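Local structure of monalysin (Pseudomonas entomophila, 4MKQ) at residues A[41-46]-A[109-114]; A[1-6]-A[26-31]; A[60-65]-A[118-123]. The protein forms pores in host cell membranes as an aerolysin-like toxin, damaging the Drosophila gut, although the construct described here lacks the membrane-spanning segment. One frame throughout, in Å; residues are numbered along the deposited sequence.

Contact 1. Residues A[41-46]-A[109-114]; sequences IYIGKQ and LYYLSA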
loop_
_atom_site.group_PDB
_atom_site.type_symbol
_atom_site.label_atom_id
_atom_site.label_comp_id
_atom_site.label_asym_id
_atom_site.label_seq_id
_atom_site.Cartn_x
_atom_site.Cartn_y
_atom_site.Cartn_z
ATOM N N ILE A 41 -18.830 -14.640 7.768
ATOM C CA ILE A 41 -18.134 -14.345 6.513
ATOM C C ILE A 41 -19.229 -14.187 5.455
ATOM O O ILE A 41 -20.121 -15.032 5.365
ATOM C CB ILE A 41 -17.046 -15.404 6.136
ATOM C CG1 ILE A 41 -15.800 -15.254 7.046
ATOM C CG2 ILE A 41 -16.649 -15.308 4.646
ATOM C CD1 ILE A 41 -14.757 -16.378 6.987
ATOM N N TYR A 42 -19.188 -13.078 4.701
ATOM C CA TYR A 42 -20.168 -12.780 3.663
ATOM C C TYR A 42 -19.844 -13.525 2.361
ATOM O O TYR A 42 -18.749 -13.373 1.815
ATOM C CB TYR A 42 -20.253 -11.257 3.434
ATOM C CG TYR A 42 -21.380 -10.821 2.522
ATOM C CD1 TYR A 42 -21.206 -10.770 1.141
ATOM C CD2 TYR A 42 -22.606 -10.418 3.040
ATOM C CE1 TYR A 42 -22.243 -10.376 0.296
ATOM C CE2 TYR A 42 -23.645 -10.006 2.205
ATOM C CZ TYR A 42 -23.461 -9.993 0.832
ATOM O OH TYR A 42 -24.478 -9.587 0.003
ATOM N N ILE A 43 -20.797 -14.336 1.877
ATOM C CA ILE A 43 -20.699 -15.076 0.611
ATOM C C ILE A 43 -22.033 -14.912 -0.119
ATOM O O ILE A 43 -23.090 -15.182 0.459
ATOM C CB ILE A 43 -20.297 -16.581 0.767
ATOM C CG1 ILE A 43 -18.963 -16.754 1.502
ATOM C CG2 ILE A 43 -20.237 -17.303 -0.589
ATOM C CD1 ILE A 43 -19.076 -17.562 2.697
ATOM N N GLY A 44 -21.961 -14.448 -1.363
ATOM C CA GLY A 44 -23.116 -14.247 -2.229
ATOM C C GLY A 44 -24.032 -13.110 -1.833
ATOM O O GLY A 44 -23.762 -11.952 -2.164
ATOM N N LYS A 45 -25.137 -13.444 -1.137
ATOM C CA LYS A 45 -26.169 -12.480 -0.734
ATOM C C LYS A 45 -26.258 -12.206 0.776
ATOM O O LYS A 45 -26.979 -11.282 1.173
ATOM C CB LYS A 45 -27.545 -12.921 -1.277
ATOM C CG LYS A 45 -27.695 -12.746 -2.786
ATOM C CD LYS A 45 -28.994 -13.329 -3.306
ATOM C CE LYS A 45 -29.123 -13.138 -4.798
ATOM N NZ LYS A 45 -30.352 -13.781 -5.331
ATOM N N GLN A 46 -25.546 -12.987 1.614
ATOM C CA GLN A 46 -25.609 -12.846 3.076
ATOM C C GLN A 46 -24.366 -13.350 3.830
ATOM O O GLN A 46 -23.416 -13.847 3.215
ATOM C CB GLN A 46 -26.871 -13.552 3.617
ATOM C CG GLN A 46 -26.921 -15.032 3.267
ATOM C CD GLN A 46 -27.978 -15.772 4.025
ATOM O OE1 GLN A 46 -29.066 -16.037 3.510
ATOM N NE2 GLN A 46 -27.664 -16.155 5.252
ATOM N N LEU A 109 -20.564 -25.221 2.864
ATOM C CA LEU A 109 -19.690 -24.868 1.748
ATOM C C LEU A 109 -18.226 -24.830 2.157
ATOM O O LEU A 109 -17.827 -24.005 2.982
ATOM C CB LEU A 109 -20.132 -23.555 1.069
ATOM C CG LEU A 109 -19.436 -23.203 -0.252
ATOM C CD1 LEU A 109 -19.922 -24.091 -1.401
ATOM C CD2 LEU A 109 -19.634 -21.741 -0.589
ATOM N N TYR A 110 -17.431 -25.726 1.564
ATOM C CA TYR A 110 -16.000 -25.864 1.812
ATOM C C TYR A 110 -15.220 -25.241 0.674
ATOM O O TYR A 110 -15.371 -25.649 -0.477
ATOM C CB TYR A 110 -15.620 -27.343 2.004
ATOM C CG TYR A 110 -16.123 -27.931 3.303
ATOM C CD1 TYR A 110 -17.440 -28.361 3.433
ATOM C CD2 TYR A 110 -15.274 -28.087 4.393
ATOM C CE1 TYR A 110 -17.909 -28.898 4.629
ATOM C CE2 TYR A 110 -15.726 -28.643 5.588
ATOM C CZ TYR A 110 -17.045 -29.046 5.702
ATOM O OH TYR A 110 -17.498 -29.588 6.876
ATOM N N TYR A 111 -14.417 -24.226 0.994
ATOM C CA TYR A 111 -13.603 -23.480 0.033
ATOM C C TYR A 111 -12.331 -22.936 0.702
ATOM O O TYR A 111 -12.206 -22.975 1.929
ATOM C CB TYR A 111 -14.434 -22.346 -0.623
ATOM C CG TYR A 111 -14.782 -21.207 0.314
ATOM C CD1 TYR A 111 -15.879 -21.290 1.167
ATOM C CD2 TYR A 111 -14.028 -20.038 0.332
ATOM C CE1 TYR A 111 -16.202 -20.248 2.033
ATOM C CE2 TYR A 111 -14.337 -18.992 1.199
ATOM C CZ TYR A 111 -15.426 -19.102 2.048
ATOM O OH TYR A 111 -15.738 -18.071 2.897
ATOM N N LEU A 112 -11.415 -22.400 -0.113
ATOM C CA LEU A 112 -10.138 -21.831 0.311
ATOM C C LEU A 112 -10.039 -20.343 -0.031
ATOM O O LEU A 112 -10.532 -19.913 -1.074
ATOM C CB LEU A 112 -9.004 -22.586 -0.412
ATOM C CG LEU A 112 -8.195 -23.656 0.331
ATOM C CD1 LEU A 112 -9.069 -24.619 1.111
ATOM C CD2 LEU A 112 -7.340 -24.423 -0.644
ATOM N N SER A 113 -9.382 -19.565 0.836
ATOM C CA SER A 113 -9.121 -18.142 0.613
ATOM C C SER A 113 -7.643 -17.854 0.853
ATOM O O SER A 113 -6.998 -18.546 1.640
ATOM C CB SER A 113 -10.009 -17.259 1.485
ATOM O OG SER A 113 -9.483 -17.088 2.790
ATOM N N ALA A 114 -7.109 -16.846 0.159
ATOM C CA ALA A 114 -5.708 -16.465 0.257
ATOM C C ALA A 114 -5.533 -15.023 0.730
ATOM O O ALA A 114 -6.223 -14.120 0.253
ATOM C CB ALA A 114 -5.034 -16.672 -1.086
#
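Ile41 lays its CG2 methyl against the phenol oxygen of Tyr111, with CG2 3.4 Å from OH and the two side chains slanting past one another. On its other flanks Ile41 touches His82 of its own chain and Phe14 of a second subunit, so this end of strand 29-43 is packed partly by the assembly. Ile43, two residues on, points head-on at the oncoming Tyr111 side chain. Its CD1 lies 3.4 Å from Tyr111 OH and 4.0 Å from Tyr111 CE1, approaching the ring obliquely. The other branch, CG2, reaches Leu109 CD2 at 4.5 Å. Tyr111 meets both isoleucines because its CG stands between the backbone N and the carbonyl carbon (chi1 70°), and stacking with Phe95 and with His82 helps to fix the ring. After Ile43 the chain reverses in a type II' turn with Gly44 and Lys45 at its corners; Gln46 N makes the weak 3.5 Å turn bond to Ile43 O, and Ile43 N returns one to Gln46 O at 3.0 Å. Gln46 uses both ends of its side-chain amide on the backbone of a bound peptide. The segments of strands 29-43 and 106-124 run at 100° to each other, 11.7 Å apart at closest. Apolar packing thus joins a beta-hairpin with a two-residue loop to a distant strand, as a strongly twisted sheet of the elongated aerolysin-like fold allows.

Contact 2. Residues A[1-6]-A[26-31]; sequences SGRFDQ and PKQGCW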
loop_
_atom_site.group_PDB
_atom_site.type_symbol
_atom_site.label_atom_id
_atom_site.label_comp_id
_atom_site.label_asym_id
_atom_site.label_seq_id
_atom_site.Cartn_x
_atom_site.Cartn_y
_atom_site.Cartn_z
ATOM N N SER A 1 2.107 -31.382 -8.613
ATOM C CA SER A 1 2.691 -32.722 -8.541
ATOM C C SER A 1 2.704 -33.253 -7.092
ATOM O O SER A 1 2.281 -32.543 -6.171
ATOM C CB SER A 1 4.106 -32.705 -9.122
ATOM O OG SER A 1 4.662 -34.007 -9.240
ATOM N N GLY A 2 3.205 -34.485 -6.911
ATOM C CA GLY A 2 3.371 -35.140 -5.614
ATOM C C GLY A 2 4.439 -34.482 -4.756
ATOM O O GLY A 2 4.781 -34.985 -3.682
ATOM N N ARG A 3 4.969 -33.333 -5.241
ATOM C CA ARG A 3 5.948 -32.456 -4.596
ATOM C C ARG A 3 5.245 -31.786 -3.408
ATOM O O ARG A 3 5.897 -31.430 -2.425
ATOM C CB ARG A 3 6.422 -31.397 -5.608
ATOM C CG ARG A 3 7.639 -30.587 -5.171
ATOM C CD ARG A 3 7.979 -29.503 -6.179
ATOM N NE ARG A 3 8.723 -30.022 -7.329
ATOM C CZ ARG A 3 10.051 -30.081 -7.402
ATOM N NH1 ARG A 3 10.799 -29.654 -6.392
ATOM N NH2 ARG A 3 10.639 -30.570 -8.486
ATOM N N PHE A 4 3.904 -31.639 -3.511
ATOM C CA PHE A 4 3.013 -31.079 -2.497
ATOM C C PHE A 4 3.029 -31.881 -1.198
ATOM O O PHE A 4 2.956 -31.294 -0.114
ATOM C CB PHE A 4 1.582 -30.944 -3.035
ATOM C CG PHE A 4 1.216 -29.543 -3.457
ATOM C CD1 PHE A 4 0.680 -28.641 -2.544
ATOM C CD2 PHE A 4 1.405 -29.122 -4.768
ATOM C CE1 PHE A 4 0.331 -27.348 -2.939
ATOM C CE2 PHE A 4 1.060 -27.828 -5.159
ATOM C CZ PHE A 4 0.530 -26.949 -4.242
ATOM N N ASP A 5 3.145 -33.219 -1.314
ATOM C CA ASP A 5 3.213 -34.129 -0.172
ATOM C C ASP A 5 4.568 -34.014 0.532
ATOM O O ASP A 5 4.642 -34.205 1.746
ATOM C CB ASP A 5 2.957 -35.578 -0.606
ATOM C CG ASP A 5 2.547 -36.468 0.549
ATOM O OD1 ASP A 5 1.474 -36.217 1.138
ATOM O OD2 ASP A 5 3.314 -37.402 0.883
ATOM N N GLN A 6 5.625 -33.680 -0.228
ATOM C CA GLN A 6 6.991 -33.508 0.274
ATOM C C GLN A 6 7.159 -32.242 1.119
ATOM O O GLN A 6 8.113 -32.166 1.903
ATOM C CB GLN A 6 8.002 -33.507 -0.885
ATOM C CG GLN A 6 8.315 -34.890 -1.442
ATOM C CD GLN A 6 8.968 -34.804 -2.802
ATOM O OE1 GLN A 6 10.046 -34.215 -2.974
ATOM N NE2 GLN A 6 8.328 -35.397 -3.800
ATOM N N PRO A 26 15.034 -19.956 -0.982
ATOM C CA PRO A 26 13.584 -19.758 -0.785
ATOM C C PRO A 26 12.782 -21.024 -1.100
ATOM O O PRO A 26 13.136 -21.763 -2.022
ATOM C CB PRO A 26 13.252 -18.598 -1.733
ATOM C CG PRO A 26 14.299 -18.639 -2.773
ATOM C CD PRO A 26 15.546 -19.114 -2.085
ATOM N N LYS A 27 11.733 -21.291 -0.305
ATOM C CA LYS A 27 10.904 -22.479 -0.482
ATOM C C LYS A 27 9.539 -22.189 -1.075
ATOM O O LYS A 27 8.913 -21.195 -0.718
ATOM C CB LYS A 27 10.786 -23.264 0.822
ATOM C CG LYS A 27 11.862 -24.331 0.940
ATOM C CD LYS A 27 13.061 -23.850 1.717
ATOM C CE LYS A 27 14.256 -24.738 1.503
ATOM N NZ LYS A 27 15.471 -24.178 2.147
ATOM N N GLN A 28 9.080 -23.072 -1.979
ATOM C CA GLN A 28 7.807 -22.954 -2.686
ATOM C C GLN A 28 6.615 -22.868 -1.741
ATOM O O GLN A 28 5.816 -21.939 -1.848
ATOM C CB GLN A 28 7.617 -24.102 -3.685
ATOM C CG GLN A 28 8.511 -24.015 -4.909
ATOM C CD GLN A 28 8.220 -25.146 -5.854
ATOM O OE1 GLN A 28 8.586 -26.300 -5.613
ATOM N NE2 GLN A 28 7.542 -24.844 -6.946
ATOM N N GLY A 29 6.515 -23.818 -0.823
ATOM C CA GLY A 29 5.417 -23.857 0.127
ATOM C C GLY A 29 5.625 -24.775 1.309
ATOM O O GLY A 29 6.615 -25.511 1.387
ATOM N N CYS A 30 4.677 -24.711 2.245
ATOM C CA CYS A 30 4.631 -25.520 3.456
ATOM C C CYS A 30 3.188 -25.632 3.926
ATOM O O CYS A 30 2.387 -24.719 3.704
ATOM C CB CYS A 30 5.541 -24.953 4.549
ATOM S SG CYS A 30 4.951 -23.411 5.311
ATOM N N TRP A 31 2.859 -26.760 4.564
ATOM C CA TRP A 31 1.545 -26.988 5.154
ATOM C C TRP A 31 1.518 -26.221 6.473
ATOM O O TRP A 31 2.576 -25.992 7.070
ATOM C CB TRP A 31 1.296 -28.489 5.361
ATOM C CG TRP A 31 1.091 -29.234 4.071
ATOM C CD1 TRP A 31 2.040 -29.891 3.346
ATOM C CD2 TRP A 31 -0.134 -29.348 3.328
ATOM N NE1 TRP A 31 1.480 -30.425 2.207
ATOM C CE2 TRP A 31 0.147 -30.103 2.168
ATOM C CE3 TRP A 31 -1.449 -28.899 3.539
ATOM C CZ2 TRP A 31 -0.841 -30.429 1.227
ATOM C CZ3 TRP A 31 -2.425 -29.214 2.603
ATOM C CH2 TRP A 31 -2.118 -29.970 1.465
#
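The short, weakly bonded helical turn at residues 3-6 rests on the beginning of strand 29-43, and Phe4 and Trp31 form the main link between them. The indole makes the one hydrogen bond between the two segments: Trp31 NE1 donates to the backbone O of Phe4 at 2.9 Å, with an N-H...O angle of 157°. The oxygen lies close to the plane of the indole, at its edge, whereas the nitrogen approaches the carbonyl tilted 28° out of the carbonyl plane. Trp31 carries its CG beside the backbone N and anti to the carbonyl carbon, and from there the indole reaches up to the turn. The same two residues also meet through their rings, Trp31 CZ2 coming to the edge of the Phe4 ring at 4.4 Å from CD1. Other aromatics complete this cluster: Phe56 packs against both residues, meeting Trp31 edge-to-face, while His154 stacks on the indole and Tyr7 meets Phe4 edge-to-face. Helix 134-144 adds Val137 to Phe4 and Val141 to Trp31.

A second, looser touch lies nearer the surface. Arg3, bent at chi3, crosses Gln28 at about a right angle, and its CD methylene sits 3.3 Å from Gln28 OE1. The guanidinium and amide planes are 68° apart. The amide finds its polar partners elsewhere, NE2 giving a hydrogen bond to the O of Thr130 and OE1 sharing a weak one with Tyr7 OH. The arginine is poorly ordered, consistent with a loose association. Between these two segments, the one directional tie is the indole-to-carbonyl bond, set among aromatic rings, and the arginine's charge probably contributes little to holding them together.

Contact 3. Residues A[60-65]-A[118-123]; sequences QYVETI and RKRVIV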
loop_
_atom_site.group_PDB
_atom_site.type_symbol
_atom_site.label_atom_id
_atom_site.label_comp_id
_atom_site.label_asym_id
_atom_site.label_seq_id
_atom_site.Cartn_x
_atom_site.Cartn_y
_atom_site.Cartn_z
ATOM N N GLN A 60 5.111 -16.009 -3.254
ATOM C CA GLN A 60 4.538 -15.296 -4.399
ATOM C C GLN A 60 5.514 -14.247 -4.928
ATOM O O GLN A 60 6.135 -13.536 -4.136
ATOM C CB GLN A 60 3.227 -14.621 -3.977
ATOM C CG GLN A 60 2.386 -14.081 -5.126
ATOM C CD GLN A 60 1.238 -13.239 -4.632
ATOM O OE1 GLN A 60 1.419 -12.150 -4.076
ATOM N NE2 GLN A 60 0.023 -13.726 -4.831
ATOM N N TYR A 61 5.618 -14.140 -6.273
ATOM C CA TYR A 61 6.462 -13.155 -6.951
ATOM C C TYR A 61 5.893 -11.761 -6.748
ATOM O O TYR A 61 4.708 -11.534 -7.007
ATOM C CB TYR A 61 6.582 -13.449 -8.469
ATOM C CG TYR A 61 7.813 -14.234 -8.879
ATOM C CD1 TYR A 61 8.973 -14.192 -8.118
ATOM C CD2 TYR A 61 7.830 -14.983 -10.052
ATOM C CE1 TYR A 61 10.100 -14.919 -8.481
ATOM C CE2 TYR A 61 8.961 -15.712 -10.431
ATOM C CZ TYR A 61 10.095 -15.676 -9.638
ATOM O OH TYR A 61 11.226 -16.376 -9.986
ATOM N N VAL A 62 6.733 -10.838 -6.254
ATOM C CA VAL A 62 6.355 -9.441 -6.024
ATOM C C VAL A 62 6.805 -8.620 -7.233
ATOM O O VAL A 62 5.978 -8.012 -7.915
ATOM C CB VAL A 62 6.959 -8.862 -4.708
ATOM C CG1 VAL A 62 6.476 -7.435 -4.456
ATOM C CG2 VAL A 62 6.646 -9.747 -3.512
ATOM N N GLU A 63 8.129 -8.624 -7.487
ATOM C CA GLU A 63 8.812 -7.854 -8.523
ATOM C C GLU A 63 10.170 -8.502 -8.849
ATOM O O GLU A 63 10.606 -9.426 -8.155
ATOM C CB GLU A 63 9.058 -6.432 -7.975
ATOM C CG GLU A 63 8.840 -5.308 -8.969
ATOM C CD GLU A 63 9.202 -3.945 -8.413
ATOM O OE1 GLU A 63 8.522 -3.489 -7.466
ATOM O OE2 GLU A 63 10.174 -3.336 -8.917
ATOM N N THR A 64 10.829 -7.997 -9.905
ATOM C CA THR A 64 12.164 -8.397 -10.355
ATOM C C THR A 64 12.901 -7.080 -10.639
ATOM O O THR A 64 12.497 -6.344 -11.543
ATOM C CB THR A 64 12.084 -9.360 -11.559
ATOM O OG1 THR A 64 11.179 -10.427 -11.263
ATOM C CG2 THR A 64 13.440 -9.935 -11.941
ATOM N N ILE A 65 13.925 -6.748 -9.827
ATOM C CA ILE A 65 14.638 -5.474 -9.973
ATOM C C ILE A 65 15.916 -5.597 -10.832
ATOM O O ILE A 65 16.586 -6.632 -10.830
ATOM C CB ILE A 65 14.900 -4.746 -8.623
ATOM C CG1 ILE A 65 15.833 -5.530 -7.688
ATOM C CG2 ILE A 65 13.594 -4.375 -7.923
ATOM C CD1 ILE A 65 17.168 -4.875 -7.498
ATOM N N ARG A 118 2.654 -9.062 4.654
ATOM C CA ARG A 118 3.490 -7.893 4.374
ATOM C C ARG A 118 4.971 -8.214 4.169
ATOM O O ARG A 118 5.572 -7.651 3.251
ATOM C CB ARG A 118 3.310 -6.793 5.434
ATOM C CG ARG A 118 2.378 -5.688 4.963
ATOM C CD ARG A 118 2.556 -4.395 5.733
ATOM N NE ARG A 118 2.082 -3.242 4.962
ATOM C CZ ARG A 118 0.840 -2.764 4.995
ATOM N NH1 ARG A 118 -0.078 -3.331 5.769
ATOM N NH2 ARG A 118 0.507 -1.715 4.254
ATOM N N LYS A 119 5.557 -9.091 5.019
ATOM C CA LYS A 119 6.978 -9.466 4.981
ATOM C C LYS A 119 7.445 -9.946 3.605
ATOM O O LYS A 119 6.790 -10.776 2.971
ATOM C CB LYS A 119 7.303 -10.498 6.069
ATOM C CG LYS A 119 8.737 -10.453 6.573
ATOM C CD LYS A 119 8.854 -11.136 7.951
ATOM C CE LYS A 119 10.317 -11.264 8.345
ATOM N NZ LYS A 119 11.054 -9.961 8.451
ATOM N N ARG A 120 8.572 -9.383 3.144
ATOM C CA ARG A 120 9.187 -9.667 1.843
ATOM C C ARG A 120 10.677 -9.973 1.974
ATOM O O ARG A 120 11.320 -9.514 2.921
ATOM C CB ARG A 120 8.974 -8.498 0.859
ATOM C CG ARG A 120 7.514 -8.255 0.470
ATOM C CD ARG A 120 7.358 -7.218 -0.625
ATOM N NE ARG A 120 7.456 -5.846 -0.121
ATOM C CZ ARG A 120 7.207 -4.757 -0.841
ATOM N NH1 ARG A 120 6.821 -4.860 -2.107
ATOM N NH2 ARG A 120 7.332 -3.555 -0.298
ATOM N N VAL A 121 11.225 -10.753 1.022
ATOM C CA VAL A 121 12.641 -11.115 1.002
ATOM C C VAL A 121 13.235 -10.888 -0.397
ATOM O O VAL A 121 12.597 -11.207 -1.403
ATOM C CB VAL A 121 12.928 -12.539 1.588
ATOM C CG1 VAL A 121 12.540 -13.669 0.632
ATOM C CG2 VAL A 121 14.383 -12.681 2.031
ATOM N N ILE A 122 14.435 -10.301 -0.447
ATOM C CA ILE A 122 15.167 -10.065 -1.690
ATOM C C ILE A 122 16.165 -11.215 -1.890
ATOM O O ILE A 122 17.025 -11.456 -1.047
ATOM C CB ILE A 122 15.761 -8.635 -1.781
ATOM C CG1 ILE A 122 16.402 -8.370 -3.160
ATOM C CG2 ILE A 122 16.711 -8.313 -0.624
ATOM C CD1 ILE A 122 15.841 -7.171 -3.865
ATOM N N VAL A 123 15.994 -11.954 -2.991
ATOM C CA VAL A 123 16.766 -13.150 -3.344
ATOM C C VAL A 123 17.478 -12.941 -4.705
ATOM O O VAL A 123 16.830 -12.451 -5.633
ATOM C CB VAL A 123 15.778 -14.367 -3.373
ATOM C CG1 VAL A 123 16.365 -15.595 -4.063
ATOM C CG2 VAL A 123 15.283 -14.721 -1.973
#
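Strands 46-65 and 106-124 are separated by strand 71-84, and their nearest alpha carbons here, those of Val62 and Arg120, are 8.4 Å apart. At Val62 the chain makes a beta bulge: both Val62 and Glu63 bond to the backbone of Ile73, and both point their side chains toward the other segment. The two methyls of Val62 straddle the aliphatic part of Arg120, CG1 and CG2 each 3.9 Å from Arg120 CD. Since the arginine bends at chi3 (-80°), its head group turns back beside the valine, bringing NH1 to 3.5 Å from Val62 CG1, which lies at the guanidinium edge and close to its plane. Farther along, Ile65 CG1 meets Ile122 CD1 at 4.2 Å, the side chains crossing at about a right angle. Ile122 also bonds through its backbone to a third subunit and packs there on Gly69. Glu63 OE1 stays 5.8 Å from Arg120 NH1, too far to pair. Arg120 NH2 has a long, weak charge partner in Glu63 of the third subunit. Within the chain, then, the contact is apolar packing on Arg120 CD and on the edge of its guanidinium, with Ile65 on Ile122, while the positive charge is probably offset in part by carboxylates on both sides of a subunit interface.

How the contacts relate
All three contacts reach the same long sheet. Contacts 1 and 2 share strand 29-43 and lie on opposite sides of the chain's centre, their own centres 26 Å apart. Contact 3 is centred 29 Å from contact 1, and strand 106-124 runs through both. Contacts 2 and 3 are closer, with centres 19 Å apart, and they touch where Pro26 CG packs on Val123 CG1 at 3.9 Å. Along the sequence contact 2 closes before the others open, whereas contacts 1 and 3 alternate. Contacts 1 and 3 both border neighbouring subunits, and contact 1 also adjoins the bound peptide; no other chain of the assembly touches the segments of contact 2.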